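Local coordinates for replication protein (Sphinx1.76-related DNA, PDB 6H24) that probably takes part in initiating plasmid DNA replication, this chain being its N-terminal WH1 (winged-helix) domain, at residues A[23-28]-A[111-116]; A[50-55]-A[61-66]; A[79-84]-A[90-95]. One frame throughout, in Å; residues are numbered along the deposited sequence.

After helix 2-14, helix 19-34 supplies 23-28, whose partner 111-116 arrives only with strand 108-113; contact 1 therefore closes a long loop that holds nearly everything between. Inside it, contact 2 closes the short connection between helices 49-56 and 60-75, and contact 3 follows in series as the hairpin of strands 78-85 and 88-95. Contacts 2 and 3 lie on opposite sides of the chain's centre, their nearest atoms about 17 Å apart. Contact 1, near that centre, touches both: Leu27 packs on Tyr52 and Gln55, while Ala114 and Ala116 reach Ser94. Contacts 1 and 3 also meet the second subunit.

Contact 1 of 3, residues A[23-28]-A[111-116]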
ATOM      1  N   ARG A  23     -13.888 -13.113   2.399  1.00 23.32           N
ATOM      2  CA  ARG A  23     -14.131 -13.890   1.193  1.00 23.43           C
ATOM      3  C   ARG A  23     -13.439 -13.273  -0.014  1.00 23.04           C
ATOM      4  O   ARG A  23     -12.965 -14.000  -0.896  1.00 23.35           O
ATOM      5  CB  ARG A  23     -15.635 -14.025   0.969  1.00 26.21           C
ATOM      6  CG  ARG A  23     -16.274 -14.972   1.973  1.00 29.39           C
ATOM      7  CD  ARG A  23     -17.772 -14.984   1.851  1.00 34.87           C
ATOM      8  NE  ARG A  23     -18.379 -16.051   2.638  1.00 38.82           N
ATOM      9  CZ  ARG A  23     -19.690 -16.184   2.810  1.00 42.47           C
ATOM     10  NH1 ARG A  23     -20.517 -15.302   2.268  1.00 41.45           N
ATOM     11  NH2 ARG A  23     -20.170 -17.184   3.536  1.00 47.63           N
ATOM     12  N   LEU A  24     -13.369 -11.942  -0.079  1.00 21.29           N
ATOM     13  CA  LEU A  24     -12.591 -11.302  -1.136  1.00 21.36           C
ATOM     14  C   LEU A  24     -11.158 -11.829  -1.128  1.00 21.90           C
ATOM     15  O   LEU A  24     -10.598 -12.179  -2.176  1.00 21.07           O
ATOM     16  CB  LEU A  24     -12.619  -9.787  -0.955  1.00 22.04           C
ATOM     17  CG  LEU A  24     -11.661  -8.972  -1.823  1.00 22.44           C
ATOM     18  CD1 LEU A  24     -12.041  -9.050  -3.285  1.00 24.73           C
ATOM     19  CD2 LEU A  24     -11.663  -7.523  -1.360  1.00 24.38           C
ATOM     20  N   ILE A  25     -10.545 -11.878   0.056  1.00 20.96           N
ATOM     21  CA  ILE A  25      -9.166 -12.355   0.169  1.00 21.36           C
ATOM     22  C   ILE A  25      -9.073 -13.827  -0.212  1.00 22.00           C
ATOM     23  O   ILE A  25      -8.183 -14.230  -0.975  1.00 22.62           O
ATOM     24  CB  ILE A  25      -8.628 -12.090   1.587  1.00 21.31           C
ATOM     25  CG1 ILE A  25      -8.414 -10.591   1.791  1.00 22.22           C
ATOM     26  CG2 ILE A  25      -7.327 -12.855   1.835  1.00 22.34           C
ATOM     27  CD1 ILE A  25      -8.131 -10.210   3.232  1.00 22.42           C
ATOM     28  N   LEU A  26      -9.980 -14.656   0.319  1.00 21.40           N
ATOM     29  CA  LEU A  26      -9.963 -16.080  -0.009  1.00 21.83           C
ATOM     30  C   LEU A  26     -10.113 -16.290  -1.512  1.00 22.61           C
ATOM     31  O   LEU A  26      -9.426 -17.132  -2.104  1.00 23.20           O
ATOM     32  CB  LEU A  26     -11.072 -16.819   0.751  1.00 23.33           C
ATOM     33  N   LEU A  27     -11.014 -15.537  -2.146  1.00 22.21           N
ATOM     34  CA  LEU A  27     -11.234 -15.702  -3.576  1.00 22.34           C
ATOM     35  C   LEU A  27     -10.004 -15.298  -4.378  1.00 21.97           C
ATOM     36  O   LEU A  27      -9.681 -15.936  -5.385  1.00 22.86           O
ATOM     37  CB  LEU A  27     -12.446 -14.877  -4.014  1.00 23.93           C
ATOM     38  CG  LEU A  27     -13.804 -15.357  -3.509  1.00 26.15           C
ATOM     39  CD1 LEU A  27     -14.830 -14.253  -3.741  1.00 26.45           C
ATOM     40  CD2 LEU A  27     -14.227 -16.648  -4.188  1.00 30.86           C
ATOM     41  N   ALA A  28      -9.332 -14.210  -3.982  1.00 21.33           N
ATOM     42  CA  ALA A  28      -8.112 -13.814  -4.677  1.00 21.26           C
ATOM     43  C   ALA A  28      -7.084 -14.937  -4.625  1.00 22.14           C
ATOM     44  O   ALA A  28      -6.402 -15.211  -5.620  1.00 23.28           O
ATOM     45  CB  ALA A  28      -7.550 -12.524  -4.075  1.00 21.70           C
ATOM     46  N   ILE A 111      -6.893  -6.585  -6.683  1.00 22.47           N
ATOM     47  CA  ILE A 111      -6.215  -6.116  -5.483  1.00 21.59           C
ATOM     48  C   ILE A 111      -4.737  -6.470  -5.570  1.00 19.74           C
ATOM     49  O   ILE A 111      -4.349  -7.420  -6.253  1.00 20.59           O
ATOM     50  CB  ILE A 111      -6.812  -6.694  -4.177  1.00 23.43           C
ATOM     51  CG1 ILE A 111      -6.624  -8.213  -4.081  1.00 25.39           C
ATOM     52  CG2 ILE A 111      -8.297  -6.349  -4.063  1.00 24.90           C
ATOM     53  CD1 ILE A 111      -7.033  -8.776  -2.729  1.00 25.84           C
ATOM     54  N   ILE A 112      -3.910  -5.685  -4.893  1.00 20.12           N
ATOM     55  CA  ILE A 112      -2.523  -6.047  -4.632  1.00 19.61           C
ATOM     56  C   ILE A 112      -2.307  -6.057  -3.127  1.00 19.00           C
ATOM     57  O   ILE A 112      -2.578  -5.059  -2.455  1.00 19.45           O
ATOM     58  CB  ILE A 112      -1.521  -5.091  -5.296  1.00 20.42           C
ATOM     59  CG1 ILE A 112      -1.815  -4.914  -6.787  1.00 22.55           C
ATOM     60  CG2 ILE A 112      -0.106  -5.644  -5.107  1.00 20.46           C
ATOM     61  CD1 ILE A 112      -0.828  -3.996  -7.506  1.00 24.61           C
ATOM     62  N   PHE A 113      -1.805  -7.167  -2.600  1.00 19.00           N
ATOM     63  CA  PHE A 113      -1.502  -7.226  -1.178  1.00 17.01           C
ATOM     64  C   PHE A 113      -0.260  -6.414  -0.849  1.00 18.56           C
ATOM     65  O   PHE A 113       0.701  -6.365  -1.623  1.00 19.58           O
ATOM     66  CB  PHE A 113      -1.309  -8.677  -0.738  1.00 17.88           C
ATOM     67  CG  PHE A 113      -2.582  -9.453  -0.668  1.00 20.13           C
ATOM     68  CD1 PHE A 113      -3.499  -9.211   0.341  1.00 21.03           C
ATOM     69  CD2 PHE A 113      -2.880 -10.411  -1.620  1.00 23.19           C
ATOM     70  CE1 PHE A 113      -4.682  -9.920   0.409  1.00 23.52           C
ATOM     71  CE2 PHE A 113      -4.065 -11.124  -1.558  1.00 24.30           C
ATOM     72  CZ  PHE A 113      -4.962 -10.888  -0.538  1.00 24.37           C
ATOM     73  N   ALA A 114      -0.281  -5.789   0.327  1.00 17.68           N
ATOM     74  CA  ALA A 114       0.878  -5.079   0.832  1.00 17.32           C
ATOM     75  C   ALA A 114       2.000  -6.061   1.155  1.00 17.04           C
ATOM     76  O   ALA A 114       1.746  -7.223   1.490  1.00 18.43           O
ATOM     77  CB  ALA A 114       0.510  -4.285   2.077  1.00 17.80           C
ATOM     78  N   PRO A 115       3.257  -5.618   1.082  1.00 20.26           N
ATOM     79  CA  PRO A 115       4.358  -6.592   1.238  1.00 19.84           C
ATOM     80  C   PRO A 115       4.421  -7.259   2.600  1.00 19.94           C
ATOM     81  O   PRO A 115       4.873  -8.405   2.688  1.00 21.00           O
ATOM     82  CB  PRO A 115       5.619  -5.763   0.951  1.00 20.57           C
ATOM     83  CG  PRO A 115       5.201  -4.319   1.059  1.00 20.59           C
ATOM     84  CD  PRO A 115       3.733  -4.270   0.720  1.00 20.80           C
ATOM     85  N   ALA A 116       3.963  -6.611   3.668  1.00 19.81           N
ATOM     86  CA  ALA A 116       3.994  -7.263   4.973  1.00 22.14           C
ATOM     87  C   ALA A 116       3.027  -8.438   5.048  1.00 20.95           C
ATOM     88  O   ALA A 116       3.251  -9.380   5.828  1.00 21.58           O
ATOM     89  CB  ALA A 116       3.650  -6.253   6.068  1.00 23.77           C
TER
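The packing of helix 19-34 against the three-stranded antiparallel sheet of the WH1 domain is carried here by Leu24, Ile25 and Ala28, which meet Ile111 and Phe113. Ile111 spreads its two branches along the helix. Its CG1 sits between the backbone N and the carbonyl carbon (chi1 65°), and from there CD1 reaches CB of Ala28 at 4.0 Å. The other branch, CG2, turns toward Leu24 and meets CD2 more loosely, at 4.5 Å. In this winged-helix fold the helix runs almost square across strand 108-113, the central strand: the short axes cross at -88° and come within 10.6 Å. Two residues along the strand, Phe113 again points at the helix. The far end of its ring meets Ile25, with CZ 3.9 Å from Ile25 CG2 and CE1 4.0 Å from Ile25 CG1, and the two side chains cross obliquely. Val47 of strand 45-48 packs against both Leu24 and Ala28, and Leu45 and Val97, from the strands flanking 108-113, touch Phe113. Ile112, between the two inward residues, takes no part in the helix packing and touches Pro115 of the second subunit.

Contact 2 of 3, residues A[50-55]-A[61-66]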
ATOM      1  N   SER A  50     -18.400 -13.906 -10.560  1.00 29.21           N
ATOM      2  CA  SER A  50     -18.851 -15.256 -10.877  1.00 32.61           C
ATOM      3  C   SER A  50     -18.223 -16.281  -9.942  1.00 33.21           C
ATOM      4  O   SER A  50     -18.880 -17.248  -9.545  1.00 33.89           O
ATOM      5  CB  SER A  50     -18.514 -15.590 -12.331  1.00 34.93           C
ATOM      6  OG  SER A  50     -17.134 -15.387 -12.595  1.00 35.79           O
ATOM      7  N   SER A  51     -16.957 -16.081  -9.564  1.00 34.20           N
ATOM      8  CA  SER A  51     -16.316 -16.992  -8.618  1.00 35.61           C
ATOM      9  C   SER A  51     -16.929 -16.850  -7.229  1.00 32.88           C
ATOM     10  O   SER A  51     -17.134 -17.845  -6.528  1.00 35.45           O
ATOM     11  CB  SER A  51     -14.812 -16.738  -8.566  1.00 38.06           C
ATOM     12  OG  SER A  51     -14.225 -16.847  -9.850  1.00 42.47           O
ATOM     13  N   TYR A  52     -17.222 -15.612  -6.816  1.00 28.47           N
ATOM     14  CA  TYR A  52     -17.902 -15.388  -5.541  1.00 26.92           C
ATOM     15  C   TYR A  52     -19.218 -16.141  -5.516  1.00 29.80           C
ATOM     16  O   TYR A  52     -19.527 -16.845  -4.543  1.00 30.29           O
ATOM     17  CB  TYR A  52     -18.069 -13.870  -5.343  1.00 27.37           C
ATOM     18  CG  TYR A  52     -18.677 -13.387  -4.036  1.00 30.54           C
ATOM     19  CD1 TYR A  52     -18.452 -14.048  -2.836  1.00 33.84           C
ATOM     20  CD2 TYR A  52     -19.389 -12.195  -3.994  1.00 33.33           C
ATOM     21  CE1 TYR A  52     -18.993 -13.575  -1.643  1.00 35.01           C
ATOM     22  CE2 TYR A  52     -19.922 -11.712  -2.812  1.00 34.05           C
ATOM     23  CZ  TYR A  52     -19.720 -12.402  -1.641  1.00 34.96           C
ATOM     24  OH  TYR A  52     -20.261 -11.905  -0.472  1.00 36.06           O
ATOM     25  N   ILE A  53     -19.970 -16.056  -6.610  1.00 31.79           N
ATOM     26  CA  ILE A  53     -21.221 -16.794  -6.738  1.00 34.79           C
ATOM     27  C   ILE A  53     -20.964 -18.297  -6.667  1.00 35.21           C
ATOM     28  O   ILE A  53     -21.645 -19.024  -5.935  1.00 39.28           O
ATOM     29  CB  ILE A  53     -21.917 -16.404  -8.055  1.00 37.79           C
ATOM     30  CG1 ILE A  53     -22.404 -14.957  -7.983  1.00 36.37           C
ATOM     31  CG2 ILE A  53     -23.065 -17.352  -8.362  1.00 41.51           C
ATOM     32  CD1 ILE A  53     -22.708 -14.360  -9.334  1.00 36.73           C
ATOM     33  N   ASN A  54     -19.966 -18.784  -7.416  1.00 32.57           N
ATOM     34  CA  ASN A  54     -19.723 -20.223  -7.477  1.00 35.72           C
ATOM     35  C   ASN A  54     -19.181 -20.765  -6.162  1.00 34.96           C
ATOM     36  O   ASN A  54     -19.463 -21.917  -5.805  1.00 36.59           O
ATOM     37  CB  ASN A  54     -18.741 -20.558  -8.602  1.00 41.25           C
ATOM     38  CG  ASN A  54     -19.360 -20.440  -9.980  1.00 51.54           C
ATOM     39  OD1 ASN A  54     -20.580 -20.463 -10.132  1.00 56.54           O
ATOM     40  ND2 ASN A  54     -18.514 -20.323 -10.997  1.00 55.30           N
ATOM     41  N   GLN A  55     -18.396 -19.969  -5.437  1.00 35.71           N
ATOM     42  CA  GLN A  55     -17.763 -20.475  -4.226  1.00 38.49           C
ATOM     43  C   GLN A  55     -18.689 -20.393  -3.018  1.00 36.17           C
ATOM     44  O   GLN A  55     -18.659 -21.277  -2.157  1.00 37.43           O
ATOM     45  CB  GLN A  55     -16.469 -19.707  -3.951  1.00 42.92           C
ATOM     46  CG  GLN A  55     -15.277 -20.165  -4.784  1.00 51.57           C
ATOM     47  CD  GLN A  55     -14.643 -21.441  -4.253  1.00 60.48           C
ATOM     48  OE1 GLN A  55     -14.705 -21.728  -3.057  1.00 61.57           O
ATOM     49  NE2 GLN A  55     -14.028 -22.212  -5.143  1.00 66.20           N
ATOM     50  N   HIS A  61     -27.368 -10.944  -7.798  1.00 44.27           N
ATOM     51  CA  HIS A  61     -27.417  -9.579  -8.310  1.00 46.13           C
ATOM     52  C   HIS A  61     -26.621  -8.606  -7.452  1.00 43.46           C
ATOM     53  O   HIS A  61     -26.265  -7.530  -7.938  1.00 43.96           O
ATOM     54  CB  HIS A  61     -28.863  -9.099  -8.468  1.00 50.48           C
ATOM     55  CG  HIS A  61     -29.639  -9.035  -7.192  1.00 53.33           C
ATOM     56  ND1 HIS A  61     -29.722  -7.891  -6.429  1.00 53.90           N
ATOM     57  CD2 HIS A  61     -30.395  -9.964  -6.562  1.00 55.30           C
ATOM     58  CE1 HIS A  61     -30.486  -8.122  -5.376  1.00 55.58           C
ATOM     59  NE2 HIS A  61     -30.904  -9.373  -5.431  1.00 56.58           N
ATOM     60  N   THR A  62     -26.326  -8.954  -6.201  1.00 42.11           N
ATOM     61  CA  THR A  62     -25.574  -8.066  -5.325  1.00 42.70           C
ATOM     62  C   THR A  62     -24.123  -8.488  -5.154  1.00 38.62           C
ATOM     63  O   THR A  62     -23.382  -7.817  -4.431  1.00 36.97           O
ATOM     64  CB  THR A  62     -26.229  -8.003  -3.937  1.00 50.95           C
ATOM     65  OG1 THR A  62     -26.334  -9.325  -3.392  1.00 55.59           O
ATOM     66  CG2 THR A  62     -27.609  -7.373  -4.017  1.00 53.51           C
ATOM     67  N   ALA A  63     -23.688  -9.554  -5.832  1.00 35.40           N
ATOM     68  CA  ALA A  63     -22.370 -10.121  -5.558  1.00 34.05           C
ATOM     69  C   ALA A  63     -21.265  -9.161  -5.975  1.00 31.13           C
ATOM     70  O   ALA A  63     -20.327  -8.914  -5.211  1.00 29.79           O
ATOM     71  CB  ALA A  63     -22.214 -11.461  -6.280  1.00 35.56           C
ATOM     72  N   TYR A  64     -21.367  -8.585  -7.174  1.00 31.41           N
ATOM     73  CA  TYR A  64     -20.317  -7.684  -7.630  1.00 30.30           C
ATOM     74  C   TYR A  64     -20.237  -6.437  -6.756  1.00 29.77           C
ATOM     75  O   TYR A  64     -19.153  -6.047  -6.317  1.00 28.45           O
ATOM     76  CB  TYR A  64     -20.530  -7.299  -9.088  1.00 31.17           C
ATOM     77  CG  TYR A  64     -19.594  -6.203  -9.548  1.00 30.50           C
ATOM     78  CD1 TYR A  64     -18.223  -6.389  -9.541  1.00 29.30           C
ATOM     79  CD2 TYR A  64     -20.086  -4.976  -9.968  1.00 31.32           C
ATOM     80  CE1 TYR A  64     -17.362  -5.384  -9.957  1.00 28.93           C
ATOM     81  CE2 TYR A  64     -19.236  -3.964 -10.387  1.00 30.99           C
ATOM     82  CZ  TYR A  64     -17.872  -4.177 -10.377  1.00 29.79           C
ATOM     83  OH  TYR A  64     -17.017  -3.182 -10.789  1.00 29.70           O
ATOM     84  N   GLN A  65     -21.380  -5.797  -6.481  1.00 32.40           N
ATOM     85  CA  GLN A  65     -21.352  -4.607  -5.634  1.00 31.72           C
ATOM     86  C   GLN A  65     -20.763  -4.925  -4.265  1.00 29.74           C
ATOM     87  O   GLN A  65     -20.019  -4.117  -3.694  1.00 28.81           O
ATOM     88  CB  GLN A  65     -22.754  -4.020  -5.487  1.00 34.42           C
ATOM     89  CG  GLN A  65     -22.772  -2.646  -4.829  1.00 35.47           C
ATOM     90  CD  GLN A  65     -22.093  -1.584  -5.689  1.00 34.85           C
ATOM     91  OE1 GLN A  65     -22.396  -1.442  -6.874  1.00 35.78           O
ATOM     92  NE2 GLN A  65     -21.166  -0.847  -5.096  1.00 33.37           N
ATOM     93  N   ALA A  66     -21.092  -6.099  -3.714  1.00 30.05           N
ATOM     94  CA  ALA A  66     -20.531  -6.499  -2.430  1.00 29.63           C
ATOM     95  C   ALA A  66     -19.012  -6.567  -2.491  1.00 27.41           C
ATOM     96  O   ALA A  66     -18.324  -6.085  -1.582  1.00 27.38           O
ATOM     97  CB  ALA A  66     -21.100  -7.858  -2.016  1.00 30.22           C
TER
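Tyr52 meets Ala63 and Ala66 where helix 49-56 lies against helix 60-75, a pair joined by a short connection and consistent with the helix-turn-helix unit of a winged-helix domain. The helices cross at 120°, their short axes 9.2 Å apart at closest, and the backbones come nearest at Ile53 and Ala63.

Most of the contact is apolar. One long edge of the Tyr52 ring does the touching: CD2 lies 3.7 Å from Ala63 CB, and CE2 lies 4.1 Å from Ala66 CB, which sits near the ring plane. With CG anti to the backbone N (chi1 -176°), the ring is carried across to the second helix. Ile53 adds a smaller patch beside it, its CG1 resting 3.9 Å from Ala63 CB, so that this one methyl is shared between an aromatic edge and an aliphatic branch.

A second kind of approach involves the backbone. Ala63 O faces the same ring edge, near its plane, 3.6 Å from Tyr52 CD2; this is a C-H edge beside a carbonyl oxygen and not a hydrogen bond.

On helix 19-34, Arg23 CD packs at 4.0 Å on Tyr52 CE1, along the other long edge, and Leu27 CD1 meets Tyr52 CB at 3.6 Å. The side chain thus sits between helices 19-34 and 60-75. An alanine at this position would remove the whole ring and would probably open a gap between those helices, leaving Ala66 CB without its partner on helix 49-56 and Ala63 CB with Ile53 alone there.

No hydrogen bond or salt bridge links the two segments, so this crossing rests on the close fit of an aromatic edge and an isoleucine branch against two alanines, with no directional bond between them.

Contact 3 of 3, residues A[79-84]-A[90-95]; sequences FSYQEK and INITSR
Tyr81 lays its ring over Ile92: CB of Ile92 stands 4.1 Å from the ring centroid and 16° off the normal, a CH-pi contact, while CG2 comes within 3.6 Å of Tyr81 CZ. The tyrosine CG lies between its backbone N and carbonyl carbon (chi1 61°), which swings the ring across toward the neighbouring strand. The two residues form a hydrogen-bonded pair in the antiparallel beta hairpin of strands 78-85 and 88-95. Phe79 with Ser94 and Glu83 with Ile90 pair in the same way, six backbone bonds in all; Ser94 N to Phe79 O measures 2.8 Å.

The face bearing Phe79, Tyr81 and Glu83 packs on helix 2-14. On it the Glu83 carboxylate lies against the Ile92 tip, OE1 3.4 Å from Ile92 CD1, and its CD sits at the edge of the Tyr81 ring; the charge has its partner in a salt bridge to Arg85.

The other face is polar. Ser80 OG and Thr93 OG1 share a hydrogen bond of 3.2 Å, which either could donate. Next to them Gln82 and Asn91 run side by side, their amide planes 54° apart, with no bond between the amides: Asn91 OD1 rests instead 3.2 Å from Gln82 CG.

Asn91 to Ser94 also pair with a strand of the second subunit, so the sheet continues across the dimer interface, and Arg95 NH2 is hydrogen-bonded to Phe75 O of that subunit.

At the Arg95 end of the hairpin, the Phe79 ring overlaps Ser94 CB off-centre, with its CE1 edge 3.5 Å from Arg95 O. That same oxygen accepts the Ser94 OG hydrogen on a lone pair, at 2.8 Å.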
ATOM      1  N   PHE A  79      -2.728  -2.083  10.119  1.00 21.04           N
ATOM      2  CA  PHE A  79      -2.319  -2.775  11.340  1.00 21.65           C
ATOM      3  C   PHE A  79      -0.870  -2.418  11.655  1.00 22.52           C
ATOM      4  O   PHE A  79      -0.106  -2.001  10.780  1.00 22.25           O
ATOM      5  CB  PHE A  79      -2.514  -4.300  11.223  1.00 22.37           C
ATOM      6  CG  PHE A  79      -1.595  -4.976  10.240  1.00 23.37           C
ATOM      7  CD1 PHE A  79      -1.829  -4.904   8.875  1.00 23.87           C
ATOM      8  CD2 PHE A  79      -0.530  -5.737  10.689  1.00 25.74           C
ATOM      9  CE1 PHE A  79      -0.988  -5.542   7.976  1.00 24.32           C
ATOM     10  CE2 PHE A  79       0.310  -6.380   9.799  1.00 26.03           C
ATOM     11  CZ  PHE A  79       0.079  -6.289   8.445  1.00 24.98           C
ATOM     12  N   SER A  80      -0.504  -2.576  12.930  1.00 23.64           N
ATOM     13  CA  SER A  80       0.792  -2.141  13.432  1.00 23.97           C
ATOM     14  C   SER A  80       1.482  -3.269  14.186  1.00 23.18           C
ATOM     15  O   SER A  80       0.833  -4.143  14.771  1.00 23.25           O
ATOM     16  CB  SER A  80       0.648  -0.925  14.351  1.00 28.57           C
ATOM     17  OG  SER A  80       0.111   0.178  13.643  1.00 30.26           O
ATOM     18  N   TYR A  81       2.814  -3.240  14.158  1.00 23.83           N
ATOM     19  CA  TYR A  81       3.639  -4.254  14.811  1.00 24.47           C
ATOM     20  C   TYR A  81       5.072  -3.732  14.822  1.00 24.38           C
ATOM     21  O   TYR A  81       5.379  -2.708  14.211  1.00 24.35           O
ATOM     22  CB  TYR A  81       3.535  -5.606  14.087  1.00 24.03           C
ATOM     23  CG  TYR A  81       4.004  -5.546  12.653  1.00 24.40           C
ATOM     24  CD1 TYR A  81       3.157  -5.106  11.647  1.00 24.18           C
ATOM     25  CD2 TYR A  81       5.300  -5.923  12.301  1.00 24.17           C
ATOM     26  CE1 TYR A  81       3.577  -5.032  10.335  1.00 23.93           C
ATOM     27  CE2 TYR A  81       5.728  -5.852  10.984  1.00 24.26           C
ATOM     28  CZ  TYR A  81       4.859  -5.398  10.009  1.00 24.02           C
ATOM     29  OH  TYR A  81       5.264  -5.315   8.700  1.00 25.11           O
ATOM     30  N   GLN A  82       5.961  -4.471  15.478  1.00 25.10           N
ATOM     31  CA  GLN A  82       7.357  -4.074  15.565  1.00 25.86           C
ATOM     32  C   GLN A  82       8.220  -5.149  14.910  1.00 25.71           C
ATOM     33  O   GLN A  82       7.860  -6.330  14.895  1.00 27.48           O
ATOM     34  CB  GLN A  82       7.837  -3.874  17.014  1.00 33.34           C
ATOM     35  CG  GLN A  82       7.249  -2.696  17.773  1.00 43.32           C
ATOM     36  CD  GLN A  82       7.690  -2.694  19.228  1.00 56.39           C
ATOM     37  OE1 GLN A  82       6.870  -2.640  20.145  1.00 62.62           O
ATOM     38  NE2 GLN A  82       9.002  -2.754  19.445  1.00 60.77           N
ATOM     39  N   GLU A  83       9.368  -4.715  14.381  1.00 25.69           N
ATOM     40  CA  GLU A  83      10.365  -5.576  13.759  1.00 28.98           C
ATOM     41  C   GLU A  83      11.764  -5.174  14.205  1.00 28.85           C
ATOM     42  O   GLU A  83      12.008  -4.018  14.558  1.00 28.56           O
ATOM     43  CB  GLU A  83      10.345  -5.509  12.223  1.00 33.92           C
ATOM     44  CG  GLU A  83       9.319  -6.361  11.542  1.00 37.36           C
ATOM     45  CD  GLU A  83       9.472  -6.338  10.029  1.00 37.22           C
ATOM     46  OE1 GLU A  83      10.322  -5.576   9.512  1.00 36.93           O
ATOM     47  OE2 GLU A  83       8.760  -7.106   9.357  1.00 36.49           O
ATOM     48  N   LYS A  84      12.682  -6.139  14.157  1.00 30.35           N
ATOM     49  CA  LYS A  84      14.097  -5.870  14.376  1.00 32.77           C
ATOM     50  C   LYS A  84      14.718  -5.228  13.136  1.00 33.56           C
ATOM     51  O   LYS A  84      14.313  -5.508  12.001  1.00 31.82           O
ATOM     52  CB  LYS A  84      14.841  -7.165  14.720  1.00 34.87           C
ATOM     53  N   ILE A  90      12.026  -1.267  15.004  1.00 26.48           N
ATOM     54  CA  ILE A  90      11.242  -0.297  14.245  1.00 25.39           C
ATOM     55  C   ILE A  90       9.760  -0.533  14.492  1.00 24.35           C
ATOM     56  O   ILE A  90       9.309  -1.677  14.603  1.00 24.07           O
ATOM     57  CB  ILE A  90      11.584  -0.352  12.743  1.00 25.74           C
ATOM     58  CG1 ILE A  90      10.857   0.767  11.992  1.00 28.64           C
ATOM     59  CG2 ILE A  90      11.227  -1.713  12.153  1.00 23.97           C
ATOM     60  CD1 ILE A  90      11.471   1.076  10.649  1.00 32.29           C
ATOM     61  N   ASN A  91       9.003   0.560  14.577  1.00 24.01           N
ATOM     62  CA  ASN A  91       7.560   0.517  14.781  1.00 23.51           C
ATOM     63  C   ASN A  91       6.884   0.682  13.423  1.00 22.99           C
ATOM     64  O   ASN A  91       6.896   1.776  12.851  1.00 23.25           O
ATOM     65  CB  ASN A  91       7.139   1.633  15.736  1.00 27.01           C
ATOM     66  CG  ASN A  91       7.639   1.413  17.147  1.00 34.39           C
ATOM     67  OD1 ASN A  91       7.185   0.512  17.845  1.00 38.38           O
ATOM     68  ND2 ASN A  91       8.587   2.240  17.570  1.00 37.35           N
ATOM     69  N   ILE A  92       6.250  -0.383  12.926  1.00 22.82           N
ATOM     70  CA  ILE A  92       5.707  -0.408  11.571  1.00 22.74           C
ATOM     71  C   ILE A  92       4.190  -0.266  11.580  1.00 21.52           C
ATOM     72  O   ILE A  92       3.503  -0.815  12.452  1.00 21.99           O
ATOM     73  CB  ILE A  92       6.105  -1.713  10.853  1.00 24.72           C
ATOM     74  CG1 ILE A  92       7.620  -1.758  10.659  1.00 29.31           C
ATOM     75  CG2 ILE A  92       5.390  -1.848   9.527  1.00 22.64           C
ATOM     76  CD1 ILE A  92       8.124  -3.095  10.175  1.00 31.37           C
ATOM     77  N   THR A  93       3.670   0.470  10.601  1.00 21.19           N
ATOM     78  CA  THR A  93       2.252   0.441  10.261  1.00 21.66           C
ATOM     79  C   THR A  93       2.109   0.033   8.799  1.00 20.62           C
ATOM     80  O   THR A  93       2.783   0.593   7.926  1.00 20.51           O
ATOM     81  CB  THR A  93       1.589   1.790  10.510  1.00 23.82           C
ATOM     82  OG1 THR A  93       1.810   2.177  11.870  1.00 25.60           O
ATOM     83  CG2 THR A  93       0.095   1.702  10.246  1.00 24.77           C
ATOM     84  N   SER A  94       1.224  -0.930   8.531  1.00 19.57           N
ATOM     85  CA  SER A  94       1.063  -1.499   7.200  1.00 19.78           C
ATOM     86  C   SER A  94      -0.399  -1.486   6.791  1.00 19.86           C
ATOM     87  O   SER A  94      -1.294  -1.543   7.635  1.00 20.49           O
ATOM     88  CB  SER A  94       1.579  -2.960   7.132  1.00 19.76           C
ATOM     89  OG  SER A  94       1.394  -3.532   5.843  1.00 19.72           O
ATOM     90  N   ARG A  95      -0.626  -1.400   5.482  1.00 17.56           N
ATOM     91  CA  ARG A  95      -1.917  -1.695   4.894  1.00 18.30           C
ATOM     92  C   ARG A  95      -2.093  -3.202   4.718  1.00 18.57           C
ATOM     93  O   ARG A  95      -1.137  -3.977   4.802  1.00 19.28           O
ATOM     94  CB  ARG A  95      -2.058  -1.008   3.534  1.00 18.44           C
ATOM     95  CG  ARG A  95      -2.052   0.522   3.581  1.00 18.47           C
ATOM     96  CD  ARG A  95      -3.180   1.046   4.428  1.00 19.52           C
ATOM     97  NE  ARG A  95      -3.232   2.505   4.424  1.00 19.90           N
ATOM     98  CZ  ARG A  95      -4.121   3.218   5.085  1.00 21.17           C
ATOM     99  NH1 ARG A  95      -5.077   2.626   5.794  1.00 22.59           N
ATOM    100  NH2 ARG A  95      -4.078   4.543   5.025  1.00 21.00           N
TER